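Local coordinates for protein 303aa long hypothetical esterase (Sulfolobus tokodaii, PDB 3AIN) that hydrolyses carboxylic esters as a thermostable carboxylesterase of the hormone-sensitive lipase-like group, with an alpha/beta hydrolase fold, at residues A139-S144 against A176-I181; D146-V151 against I164-D169; Y192-Y197 against G310-V315; L182-N187 against N250-A255. The protein carries 1 engineered substitution. One frame throughout, in Å; residues are numbered along the deposited sequence.

Contact 1 (A139-S144 against A176-I181)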
loop_
_atom_site.group_PDB
_atom_site.type_symbol
_atom_site.label_atom_id
_atom_site.label_comp_id
_atom_site.label_asym_id
_atom_site.label_seq_id
_atom_site.Cartn_x
_atom_site.Cartn_y
_atom_site.Cartn_z
ATOM N N ALA A 139 -9.848 12.972 -28.268
ATOM C CA ALA A 139 -10.162 11.640 -28.800
ATOM C C ALA A 139 -9.948 10.540 -27.742
ATOM O O ALA A 139 -10.816 9.707 -27.522
ATOM C CB ALA A 139 -9.324 11.356 -30.028
ATOM N N ALA A 140 -8.835 10.606 -27.012
ATOM C CA ALA A 140 -8.573 9.592 -25.990
ATOM C C ALA A 140 -9.665 9.566 -24.924
ATOM O O ALA A 140 -10.009 8.505 -24.411
ATOM C CB ALA A 140 -7.185 9.820 -25.351
ATOM N N VAL A 141 -10.136 10.751 -24.536
ATOM C CA VAL A 141 -11.188 10.875 -23.537
ATOM C C VAL A 141 -12.519 10.339 -24.067
ATOM O O VAL A 141 -13.258 9.638 -23.353
ATOM C CB VAL A 141 -11.357 12.351 -23.132
ATOM C CG1 VAL A 141 -12.548 12.524 -22.188
ATOM C CG2 VAL A 141 -10.075 12.830 -22.484
ATOM N N VAL A 142 -12.848 10.721 -25.298
ATOM C CA VAL A 142 -14.089 10.242 -25.898
ATOM C C VAL A 142 -14.102 8.704 -25.921
ATOM O O VAL A 142 -15.082 8.083 -25.522
ATOM C CB VAL A 142 -14.267 10.791 -27.331
ATOM C CG1 VAL A 142 -15.444 10.082 -28.037
ATOM C CG2 VAL A 142 -14.514 12.305 -27.304
ATOM N N ASP A 143 -13.029 8.099 -26.445
ATOM C CA ASP A 143 -12.932 6.641 -26.461
ATOM C C ASP A 143 -12.986 6.027 -25.062
ATOM O O ASP A 143 -13.601 4.980 -24.853
ATOM C CB ASP A 143 -11.652 6.179 -27.158
ATOM C CG ASP A 143 -11.659 6.468 -28.636
ATOM O OD1 ASP A 143 -12.655 7.019 -29.138
ATOM O OD2 ASP A 143 -10.624 6.202 -29.279
ATOM N N SER A 144 -12.257 6.613 -24.118
ATOM C CA SER A 144 -12.238 6.046 -22.767
ATOM C C SER A 144 -13.601 6.044 -22.111
ATOM O O SER A 144 -13.994 5.051 -21.492
ATOM C CB SER A 144 -11.192 6.757 -21.893
ATOM O OG SER A 144 -9.883 6.581 -22.460
ATOM N N ALA A 176 -8.736 7.556 -16.517
ATOM C CA ALA A 176 -9.617 6.955 -15.519
ATOM C C ALA A 176 -10.283 8.038 -14.718
ATOM O O ALA A 176 -11.511 7.972 -14.498
ATOM C CB ALA A 176 -8.846 6.004 -14.581
ATOM N N ALA A 177 -9.502 9.044 -14.310
ATOM C CA ALA A 177 -10.063 10.127 -13.481
ATOM C C ALA A 177 -11.142 10.907 -14.250
ATOM O O ALA A 177 -12.210 11.184 -13.712
ATOM C CB ALA A 177 -8.984 11.052 -12.967
ATOM N N VAL A 178 -10.855 11.233 -15.496
ATOM C CA VAL A 178 -11.775 12.009 -16.340
ATOM C C VAL A 178 -13.027 11.198 -16.648
ATOM O O VAL A 178 -14.162 11.709 -16.536
ATOM C CB VAL A 178 -11.060 12.451 -17.635
ATOM C CG1 VAL A 178 -12.045 13.051 -18.643
ATOM C CG2 VAL A 178 -9.967 13.463 -17.284
ATOM N N THR A 179 -12.839 9.907 -16.884
ATOM C CA THR A 179 -13.975 9.004 -17.128
ATOM C C THR A 179 -14.906 8.923 -15.932
ATOM O O THR A 179 -16.135 8.982 -16.083
ATOM C CB THR A 179 -13.472 7.590 -17.502
ATOM O OG1 THR A 179 -12.805 7.690 -18.771
ATOM C CG2 THR A 179 -14.634 6.641 -17.669
ATOM N N ALA A 180 -14.325 8.885 -14.732
ATOM C CA ALA A 180 -15.138 8.921 -13.525
ATOM C C ALA A 180 -15.927 10.224 -13.372
ATOM O O ALA A 180 -17.116 10.178 -13.034
ATOM C CB ALA A 180 -14.296 8.657 -12.287
ATOM N N ILE A 181 -15.316 11.354 -13.716
ATOM C CA ILE A 181 -16.032 12.641 -13.678
ATOM C C ILE A 181 -17.183 12.620 -14.678
ATOM O O ILE A 181 -18.294 13.054 -14.361
ATOM C CB ILE A 181 -15.097 13.837 -13.944
ATOM C CG1 ILE A 181 -14.135 13.997 -12.749
ATOM C CG2 ILE A 181 -15.912 15.161 -14.136
ATOM C CD1 ILE A 181 -12.856 14.689 -13.105
#
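Ser144, which lies against Thr179 of the next helix, puts two donors on a single buried oxygen. Ala140 O receives the helical bond from Ser144 N at 3.0 Å and a second, shorter one from Ser144 OG at 2.7 Å, the two arriving from opposite faces of the carbonyl plane. OG stands beside its own backbone N (chi1 -61°), which turns the hydroxyl back over the preceding turn; it comes in tilted 27° from that plane. With its polar end turned onto its own helix, the small serine offers a carbon to the neighbour: Ser144 CB rests 3.6 Å from Thr179 OG1. Threonine behaves alike, its OG1 lying beside the backbone N and bonded to Leu175 O one turn back, so neither hydroxyl needs a bond across the interface. About a turn earlier on helix 139-153, Val141 meets Val178, the residue before Thr179, methyl to methyl, CG1 to CG1 at 3.6 Å, the two side chains crossing at about a right angle. Compact, beta-branched valines let their methyls meet directly across the interface, and Leu175 and Leu182 also touch Val141. The segments belong to helices 139-153 and 171-185, which lie side by side on one face of the central sheet, as helices flanking the sheet do in the alpha/beta hydrolase fold; helix 171-185 follows the turn that is probably the nucleophile elbow.

Contact 2 (D146-V151 against I164-D169)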
loop_
_atom_site.group_PDB
_atom_site.type_symbol
_atom_site.label_atom_id
_atom_site.label_comp_id
_atom_site.label_asym_id
_atom_site.label_seq_id
_atom_site.Cartn_x
_atom_site.Cartn_y
_atom_site.Cartn_z
ATOM N N ASP A 146 -16.551 6.317 -23.787
ATOM C CA ASP A 146 -17.452 5.479 -24.612
ATOM C C ASP A 146 -17.251 4.010 -24.222
ATOM O O ASP A 146 -18.221 3.254 -24.102
ATOM C CB ASP A 146 -17.141 5.637 -26.108
ATOM C CG ASP A 146 -17.667 6.951 -26.692
ATOM O OD1 ASP A 146 -18.383 7.697 -25.982
ATOM O OD2 ASP A 146 -17.324 7.248 -27.844
ATOM N N ALA A 147 -15.993 3.596 -24.044
ATOM C CA ALA A 147 -15.724 2.215 -23.585
ATOM C C ALA A 147 -16.312 1.938 -22.212
ATOM O O ALA A 147 -16.899 0.871 -21.988
ATOM C CB ALA A 147 -14.184 1.923 -23.609
ATOM N N LEU A 148 -16.151 2.854 -21.267
ATOM C CA LEU A 148 -16.710 2.617 -19.956
ATOM C C LEU A 148 -18.229 2.470 -20.003
ATOM O O LEU A 148 -18.757 1.630 -19.453
ATOM C CB LEU A 148 -16.330 3.729 -19.001
ATOM C CG LEU A 148 -16.813 3.694 -17.565
ATOM C CD1 LEU A 148 -18.211 4.062 -17.571
ATOM C CD2 LEU A 148 -16.654 2.370 -16.941
ATOM N N LYS A 149 -18.871 3.381 -20.684
ATOM C CA LYS A 149 -20.315 3.369 -20.768
ATOM C C LYS A 149 -20.798 2.075 -21.409
ATOM O O LYS A 149 -21.691 1.504 -20.971
ATOM C CB LYS A 149 -20.827 4.571 -21.549
ATOM C CG LYS A 149 -22.305 4.628 -21.791
ATOM C CD LYS A 149 -22.651 5.928 -22.557
ATOM C CE LYS A 149 -22.223 5.946 -24.063
ATOM N NZ LYS A 149 -21.037 6.791 -24.603
ATOM N N TRP A 150 -20.158 1.664 -22.479
ATOM C CA TRP A 150 -20.509 0.397 -23.075
ATOM C C TRP A 150 -20.298 -0.758 -22.097
ATOM O O TRP A 150 -21.112 -1.629 -21.986
ATOM C CB TRP A 150 -19.738 0.164 -24.383
ATOM C CG TRP A 150 -20.122 -1.088 -25.127
ATOM C CD1 TRP A 150 -21.040 -1.197 -26.120
ATOM C CD2 TRP A 150 -19.588 -2.397 -24.942
ATOM N NE1 TRP A 150 -21.117 -2.489 -26.560
ATOM C CE2 TRP A 150 -20.250 -3.247 -25.835
ATOM C CE3 TRP A 150 -18.671 -2.943 -24.072
ATOM C CZ2 TRP A 150 -19.976 -4.575 -25.899
ATOM C CZ3 TRP A 150 -18.406 -4.252 -24.148
ATOM C CH2 TRP A 150 -19.036 -5.059 -25.063
ATOM N N VAL A 151 -19.159 -0.768 -21.407
ATOM C CA VAL A 151 -18.966 -1.853 -20.444
ATOM C C VAL A 151 -20.038 -1.853 -19.348
ATOM O O VAL A 151 -20.543 -2.905 -18.960
ATOM C CB VAL A 151 -17.536 -1.843 -19.810
ATOM C CG1 VAL A 151 -17.455 -2.873 -18.692
ATOM C CG2 VAL A 151 -16.513 -2.193 -20.884
ATOM N N ILE A 164 -18.646 -1.993 -11.580
ATOM C CA ILE A 164 -17.589 -1.568 -12.516
ATOM C C ILE A 164 -16.657 -0.572 -11.822
ATOM O O ILE A 164 -17.111 0.321 -11.118
ATOM C CB ILE A 164 -18.179 -0.871 -13.770
ATOM C CG1 ILE A 164 -19.392 -1.660 -14.313
ATOM C CG2 ILE A 164 -17.095 -0.667 -14.822
ATOM C CD1 ILE A 164 -19.078 -3.100 -14.740
ATOM N N ALA A 165 -15.352 -0.701 -12.065
ATOM C CA ALA A 165 -14.399 0.292 -11.582
ATOM C C ALA A 165 -13.622 0.765 -12.799
ATOM O O ALA A 165 -13.539 0.032 -13.792
ATOM C CB ALA A 165 -13.423 -0.371 -10.574
ATOM N N VAL A 166 -12.913 1.895 -12.652
ATOM C CA VAL A 166 -11.934 2.321 -13.650
ATOM C C VAL A 166 -10.533 2.365 -13.041
ATOM O O VAL A 166 -10.380 2.603 -11.851
ATOM C CB VAL A 166 -12.244 3.706 -14.262
ATOM C CG1 VAL A 166 -13.542 3.608 -15.118
ATOM C CG2 VAL A 166 -12.427 4.760 -13.185
ATOM N N GLY A 167 -9.525 2.214 -13.892
ATOM C CA GLY A 167 -8.156 2.377 -13.406
ATOM C C GLY A 167 -7.221 2.733 -14.544
ATOM O O GLY A 167 -7.533 2.521 -15.722
ATOM N N GLY A 168 -6.045 3.241 -14.192
ATOM C CA GLY A 168 -5.057 3.543 -15.223
ATOM C C GLY A 168 -3.788 4.099 -14.594
ATOM O O GLY A 168 -3.830 4.595 -13.466
ATOM N N ASP A 169 -2.713 4.139 -15.388
ATOM C CA ASP A 169 -1.401 4.634 -14.912
ATOM C C ASP A 169 -0.969 5.820 -15.758
ATOM O O ASP A 169 -1.110 5.796 -16.994
ATOM C CB ASP A 169 -0.325 3.534 -15.007
ATOM C CG ASP A 169 -0.102 3.061 -16.441
ATOM O OD1 ASP A 169 -1.043 2.478 -17.030
ATOM O OD2 ASP A 169 1.032 3.271 -16.949
#
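The branched end of Leu148 forms the bump of this contact, and the hollow is the groove between Ile164 and Val166, two residues apart on the strand and so on the same face of the sheet. Methyl CD2 does the filling, 3.7 Å from Ile164 CG2 and 3.8 Å from Val166 CG1. The extended first torsion (CG anti to the backbone N, chi1 180°) throws the branch outward from the helix, and CD2 then leans to the strand. Leucine suits the place because it has the length to bridge axes 9.9 Å apart, while the beta-branched pair it meets makes firm walls on a strand. Leu148 lies across Val166 at about a right angle and more slantwise over Ile164. One turn further along, Val151 faces the strand directly; its CG1 approaches Ile164 CD1 at 4.3 Å, a looser fit. Helix and strand run nearly antiparallel, at 160°. Helix 139-153 forms part of a beta-alpha-beta crossover from strand 123-127 to strand 164-169, passing over strand 92-96. Accordingly Val151 also packs on Val92 and Val94 of that strand, Leu148 touches Tyr96, and from the other flank Thr179 and Ser183 of helix 171-185 close in on Leu148.

Contact 3 (Y192-Y197 against G310-V315)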
loop_
_atom_site.group_PDB
_atom_site.type_symbol
_atom_site.label_atom_id
_atom_site.label_comp_id
_atom_site.label_asym_id
_atom_site.label_seq_id
_atom_site.Cartn_x
_atom_site.Cartn_y
_atom_site.Cartn_z
ATOM N N TYR A 192 -15.405 2.253 -7.885
ATOM C CA TYR A 192 -14.061 2.587 -7.416
ATOM C C TYR A 192 -13.233 3.165 -8.574
ATOM O O TYR A 192 -13.538 2.935 -9.751
ATOM C CB TYR A 192 -13.393 1.310 -6.885
ATOM C CG TYR A 192 -12.312 1.543 -5.837
ATOM C CD1 TYR A 192 -12.643 1.723 -4.493
ATOM C CD2 TYR A 192 -10.974 1.582 -6.198
ATOM C CE1 TYR A 192 -11.652 1.931 -3.517
ATOM C CE2 TYR A 192 -9.981 1.823 -5.234
ATOM C CZ TYR A 192 -10.326 1.951 -3.901
ATOM O OH TYR A 192 -9.348 2.183 -2.931
ATOM N N GLN A 193 -12.205 3.932 -8.241
ATOM C CA GLN A 193 -11.245 4.367 -9.271
ATOM C C GLN A 193 -9.820 4.145 -8.731
ATOM O O GLN A 193 -9.505 4.538 -7.611
ATOM C CB GLN A 193 -11.472 5.844 -9.646
ATOM C CG GLN A 193 -11.457 6.818 -8.453
ATOM C CD GLN A 193 -11.756 8.254 -8.872
ATOM O OE1 GLN A 193 -11.245 8.731 -9.881
ATOM N NE2 GLN A 193 -12.642 8.931 -8.120
ATOM N N VAL A 194 -8.982 3.508 -9.538
ATOM C CA VAL A 194 -7.581 3.260 -9.151
ATOM C C VAL A 194 -6.656 4.119 -10.031
ATOM O O VAL A 194 -6.663 3.960 -11.250
ATOM C CB VAL A 194 -7.215 1.805 -9.442
ATOM C CG1 VAL A 194 -5.713 1.563 -9.134
ATOM C CG2 VAL A 194 -8.115 0.851 -8.603
ATOM N N LEU A 195 -6.033 5.140 -9.431
ATOM C CA LEU A 195 -5.266 6.132 -10.197
ATOM C C LEU A 195 -3.795 5.938 -9.841
ATOM O O LEU A 195 -3.401 6.152 -8.698
ATOM C CB LEU A 195 -5.704 7.565 -9.821
ATOM C CG LEU A 195 -7.235 7.785 -9.894
ATOM C CD1 LEU A 195 -7.549 9.237 -9.572
ATOM C CD2 LEU A 195 -7.766 7.446 -11.311
ATOM N N ILE A 196 -3.031 5.379 -10.784
ATOM C CA ILE A 196 -1.638 5.030 -10.535
ATOM C C ILE A 196 -0.745 6.122 -11.116
ATOM O O ILE A 196 -0.765 6.347 -12.322
ATOM C CB ILE A 196 -1.281 3.696 -11.243
ATOM C CG1 ILE A 196 -2.275 2.608 -10.809
ATOM C CG2 ILE A 196 0.167 3.305 -10.855
ATOM C CD1 ILE A 196 -2.185 1.315 -11.648
ATOM N N TYR A 197 -0.067 6.852 -10.226
ATOM C CA TYR A 197 0.660 8.086 -10.579
ATOM C C TYR A 197 0.018 8.884 -11.721
ATOM O O TYR A 197 0.590 9.062 -12.797
ATOM C CB TYR A 197 2.177 7.874 -10.789
ATOM C CG TYR A 197 2.627 6.546 -11.398
ATOM C CD1 TYR A 197 2.394 6.266 -12.737
ATOM C CD2 TYR A 197 3.165 5.534 -10.587
ATOM C CE1 TYR A 197 2.783 5.046 -13.289
ATOM C CE2 TYR A 197 3.514 4.304 -11.125
ATOM C CZ TYR A 197 3.261 4.052 -12.460
ATOM O OH TYR A 197 3.688 2.848 -13.023
ATOM N N GLY A 310 -0.302 -5.776 -5.606
ATOM C CA GLY A 310 -0.985 -6.478 -4.496
ATOM C C GLY A 310 -1.990 -5.574 -3.782
ATOM O O GLY A 310 -3.095 -6.018 -3.435
ATOM N N LEU A 311 -1.614 -4.320 -3.553
ATOM C CA LEU A 311 -2.514 -3.337 -2.907
ATOM C C LEU A 311 -3.730 -3.036 -3.778
ATOM O O LEU A 311 -4.865 -2.951 -3.276
ATOM C CB LEU A 311 -1.769 -2.036 -2.607
ATOM C CG LEU A 311 -2.543 -0.876 -1.989
ATOM C CD1 LEU A 311 -3.282 -1.311 -0.719
ATOM C CD2 LEU A 311 -1.622 0.303 -1.699
ATOM N N ILE A 312 -3.487 -2.801 -5.066
ATOM C CA ILE A 312 -4.587 -2.609 -6.022
ATOM C C ILE A 312 -5.567 -3.801 -5.981
ATOM O O ILE A 312 -6.789 -3.612 -5.926
ATOM C CB ILE A 312 -4.041 -2.451 -7.467
ATOM C CG1 ILE A 312 -3.282 -1.130 -7.576
ATOM C CG2 ILE A 312 -5.206 -2.529 -8.484
ATOM C CD1 ILE A 312 -2.405 -1.008 -8.826
ATOM N N GLY A 313 -5.018 -5.007 -5.963
ATOM C CA GLY A 313 -5.813 -6.251 -5.893
ATOM C C GLY A 313 -6.622 -6.340 -4.609
ATOM O O GLY A 313 -7.839 -6.567 -4.648
ATOM N N TYR A 314 -6.030 -5.879 -3.508
ATOM C CA TYR A 314 -6.745 -5.902 -2.250
ATOM C C TYR A 314 -7.937 -4.940 -2.236
ATOM O O TYR A 314 -9.043 -5.336 -1.861
ATOM C CB TYR A 314 -5.842 -5.593 -1.049
ATOM C CG TYR A 314 -6.680 -5.387 0.199
ATOM C CD1 TYR A 314 -7.297 -6.457 0.809
ATOM C CD2 TYR A 314 -7.060 -4.105 0.582
ATOM C CE1 TYR A 314 -8.131 -6.266 1.886
ATOM C CE2 TYR A 314 -7.945 -3.900 1.597
ATOM C CZ TYR A 314 -8.471 -4.984 2.262
ATOM O OH TYR A 314 -9.467 -4.767 3.190
ATOM N N VAL A 315 -7.734 -3.692 -2.656
ATOM C CA VAL A 315 -8.829 -2.725 -2.581
ATOM C C VAL A 315 -9.977 -3.100 -3.504
ATOM O O VAL A 315 -11.134 -2.863 -3.178
ATOM C CB VAL A 315 -8.425 -1.245 -2.776
ATOM C CG1 VAL A 315 -7.350 -0.863 -1.739
ATOM C CG2 VAL A 315 -7.972 -0.936 -4.229
#
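Tyr192 and Val315 lie across each other at about a right angle where strand 192-196 of the alpha/beta hydrolase sheet meets helix 303-321, the two running almost exactly antiparallel (171°). The tyrosine reaches toward the helix with CG anti to its backbone N (chi1 -154°), and methyl CG2 of Val315 comes obliquely to the ring, 3.6 Å from Tyr192 CE2. The hydroxyl end joins in, Tyr192 OH touching Val315 CB at 3.6 Å. A long aromatic side chain suits this end, where the CA atoms are further apart than in the middle of the contact. There Val194, short and beta-branched, faces the helix and meets Ile312 on a slant, CG1 to CG1 at 3.9 Å. The same isoleucine serves a second partner: its CD1 runs on to Ile196, which it crosses at about a right angle, and their CD1 methyls touch at 3.7 Å. Ile312 thus spans two strand residues that share one face of the sheet, and its flexible ethyl branch makes that reach possible. On the helix, Leu311, Tyr314 and Val315 also pack against the second subunit, so this helix lies between sheet and dimer partner. Within the strand, Val194 CG2 sits at the edge of the Tyr192 ring, in its plane.

Contact 4 (L182-N187 against N250-A255)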
loop_
_atom_site.group_PDB
_atom_site.type_symbol
_atom_site.label_atom_id
_atom_site.label_comp_id
_atom_site.label_asym_id
_atom_site.label_seq_id
_atom_site.Cartn_x
_atom_site.Cartn_y
_atom_site.Cartn_z
ATOM N N LEU A 182 -16.903 12.163 -15.895
ATOM C CA LEU A 182 -17.939 12.151 -16.943
ATOM C C LEU A 182 -19.088 11.195 -16.614
ATOM O O LEU A 182 -20.225 11.433 -17.023
ATOM C CB LEU A 182 -17.330 11.786 -18.297
ATOM C CG LEU A 182 -16.385 12.826 -18.900
ATOM C CD1 LEU A 182 -15.615 12.260 -20.095
ATOM C CD2 LEU A 182 -17.078 14.143 -19.255
ATOM N N SER A 183 -18.773 10.119 -15.893
ATOM C CA SER A 183 -19.759 9.111 -15.476
ATOM C C SER A 183 -20.744 9.676 -14.460
ATOM O O SER A 183 -21.950 9.419 -14.526
ATOM C CB SER A 183 -19.044 7.877 -14.890
ATOM O OG SER A 183 -18.244 7.231 -15.875
ATOM N N LYS A 184 -20.245 10.509 -13.558
ATOM C CA LYS A 184 -21.106 11.156 -12.576
ATOM C C LYS A 184 -22.175 11.989 -13.286
ATOM O O LYS A 184 -23.372 11.880 -12.989
ATOM C CB LYS A 184 -20.262 12.021 -11.629
ATOM C CG LYS A 184 -20.939 13.287 -11.166
ATOM C CD LYS A 184 -20.211 13.875 -9.966
ATOM C CE LYS A 184 -19.250 14.968 -10.388
ATOM N NZ LYS A 184 -19.036 15.974 -9.280
ATOM N N LYS A 185 -21.763 12.631 -14.371
ATOM C CA LYS A 185 -22.622 13.547 -15.100
ATOM C C LYS A 185 -23.744 12.806 -15.812
ATOM O O LYS A 185 -24.821 13.360 -16.006
ATOM C CB LYS A 185 -21.806 14.356 -16.108
ATOM C CG LYS A 185 -20.578 15.033 -15.513
ATOM C CD LYS A 185 -19.755 15.727 -16.595
ATOM C CE LYS A 185 -19.918 17.237 -16.546
ATOM N NZ LYS A 185 -18.878 17.877 -15.691
ATOM N N GLU A 186 -23.531 11.516 -16.071
ATOM C CA GLU A 186 -24.516 10.678 -16.749
ATOM C C GLU A 186 -25.192 9.665 -15.832
ATOM O O GLU A 186 -25.650 8.630 -16.309
ATOM C CB GLU A 186 -23.866 9.916 -17.904
ATOM C CG GLU A 186 -23.054 10.790 -18.824
ATOM C CD GLU A 186 -23.486 10.666 -20.262
ATOM O OE1 GLU A 186 -24.048 9.611 -20.622
ATOM O OE2 GLU A 186 -23.182 11.587 -21.048
ATOM N N ASN A 187 -25.101 9.888 -14.520
ATOM C CA ASN A 187 -25.613 8.957 -13.508
ATOM C C ASN A 187 -25.138 7.506 -13.641
ATOM O O ASN A 187 -25.881 6.569 -13.359
ATOM C CB ASN A 187 -27.147 9.022 -13.406
ATOM C CG ASN A 187 -27.649 8.757 -11.987
ATOM O OD1 ASN A 187 -28.841 8.531 -11.765
ATOM N ND2 ASN A 187 -26.725 8.719 -11.033
ATOM N N ASN A 250 -17.038 16.274 -6.099
ATOM C CA ASN A 250 -18.067 15.677 -5.258
ATOM C C ASN A 250 -18.679 14.447 -5.917
ATOM O O ASN A 250 -18.808 14.400 -7.138
ATOM C CB ASN A 250 -19.177 16.699 -4.999
ATOM C CG ASN A 250 -18.729 17.826 -4.097
ATOM O OD1 ASN A 250 -18.776 17.710 -2.869
ATOM N ND2 ASN A 250 -18.350 18.947 -4.695
ATOM N N ASP A 251 -19.013 13.453 -5.100
ATOM C CA ASP A 251 -19.859 12.329 -5.503
ATOM C C ASP A 251 -19.161 11.387 -6.472
ATOM O O ASP A 251 -19.802 10.566 -7.114
ATOM C CB ASP A 251 -21.199 12.813 -6.088
ATOM C CG ASP A 251 -21.988 13.677 -5.104
ATOM O OD1 ASP A 251 -22.170 13.242 -3.956
ATOM O OD2 ASP A 251 -22.286 14.838 -5.432
ATOM N N LEU A 252 -17.833 11.457 -6.522
ATOM C CA LEU A 252 -17.065 10.523 -7.338
ATOM C C LEU A 252 -16.807 9.242 -6.549
ATOM O O LEU A 252 -16.962 9.194 -5.331
ATOM C CB LEU A 252 -15.723 11.175 -7.783
ATOM C CG LEU A 252 -15.822 12.343 -8.783
ATOM C CD1 LEU A 252 -14.450 12.963 -9.134
ATOM C CD2 LEU A 252 -16.533 11.962 -10.065
ATOM N N PRO A 253 -16.448 8.176 -7.253
ATOM C CA PRO A 253 -16.266 6.903 -6.547
ATOM C C PRO A 253 -15.053 6.990 -5.629
ATOM O O PRO A 253 -14.123 7.761 -5.904
ATOM C CB PRO A 253 -15.977 5.895 -7.666
ATOM C CG PRO A 253 -15.969 6.683 -8.953
ATOM C CD PRO A 253 -16.411 8.072 -8.718
ATOM N N PRO A 254 -15.000 6.120 -4.624
ATOM C CA PRO A 254 -13.847 6.111 -3.736
ATOM C C PRO A 254 -12.597 5.669 -4.511
ATOM O O PRO A 254 -12.710 5.045 -5.583
ATOM C CB PRO A 254 -14.205 5.043 -2.694
ATOM C CG PRO A 254 -15.305 4.232 -3.302
ATOM C CD PRO A 254 -16.058 5.178 -4.198
ATOM N N ALA A 255 -11.427 6.102 -4.043
ATOM C CA ALA A 255 -10.204 5.997 -4.888
ATOM C C ALA A 255 -9.061 5.402 -4.097
ATOM O O ALA A 255 -8.951 5.627 -2.880
ATOM C CB ALA A 255 -9.793 7.381 -5.438
#
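Lys184 meets the backbone carbonyl of Asn250 in the plane of that carbonyl: the ammonium nitrogen lies on a lone pair of the oxygen, with a C=O...N angle of 142°. The bond from Lys184 NZ to Asn250 O is short, 2.7 Å, and the same ammonium also reaches Asp248 O, so two backbone carbonyls of the loop hold it. The side-chain amide of Asn250 turns elsewhere, its ND2 being bonded to Asp248 OD1. Another flat group, the carboxylate of Asp251, stays at a distance, with OD2 5.2 Å from Lys184 NZ; its opposite charge probably still favours the ammonium. Lysine suits the spot because its chain, bent at chi3 (97°), is long enough to cross from the helix to the loop. Here helix 171-185 ends in a Schellman motif, with Asn187 N bonded to Lys184 O and Ile188 N to Ser183 O; Asn187 is the C-prime residue, and asparagine tolerates the positive phi (52°) better than most side chains do. The methylenes of the lysine make apolar contacts. Leu252, on the loop leading into strand 255-260, crosses it at about a right angle, placing CD2 4.0 Å from Lys184 CB, while Asp251 CB lies 4.1 Å from Lys184 CD.

In the fold
Contacts 1, 2 and 4 gather on one face of the mixed sheet and contact 3 lies on the other, its centre about 18 Å from that of contact 1. Contacts 1 and 2 share helix 139-153, and their centres are only about 8 Å apart; contact 1 also shares helix 171-185 with contact 4, whose centre is about 12 Å away. Along the chain contact 2 falls between the two segments of contact 1, whereas the segments of contacts 3 and 4 alternate. Strands 164-169 and 192-196, used by contacts 2 and 3, are neighbours in the sheet. Helices thus pack on both faces of the sheet, and the probable nucleophile elbow follows strand 164-169.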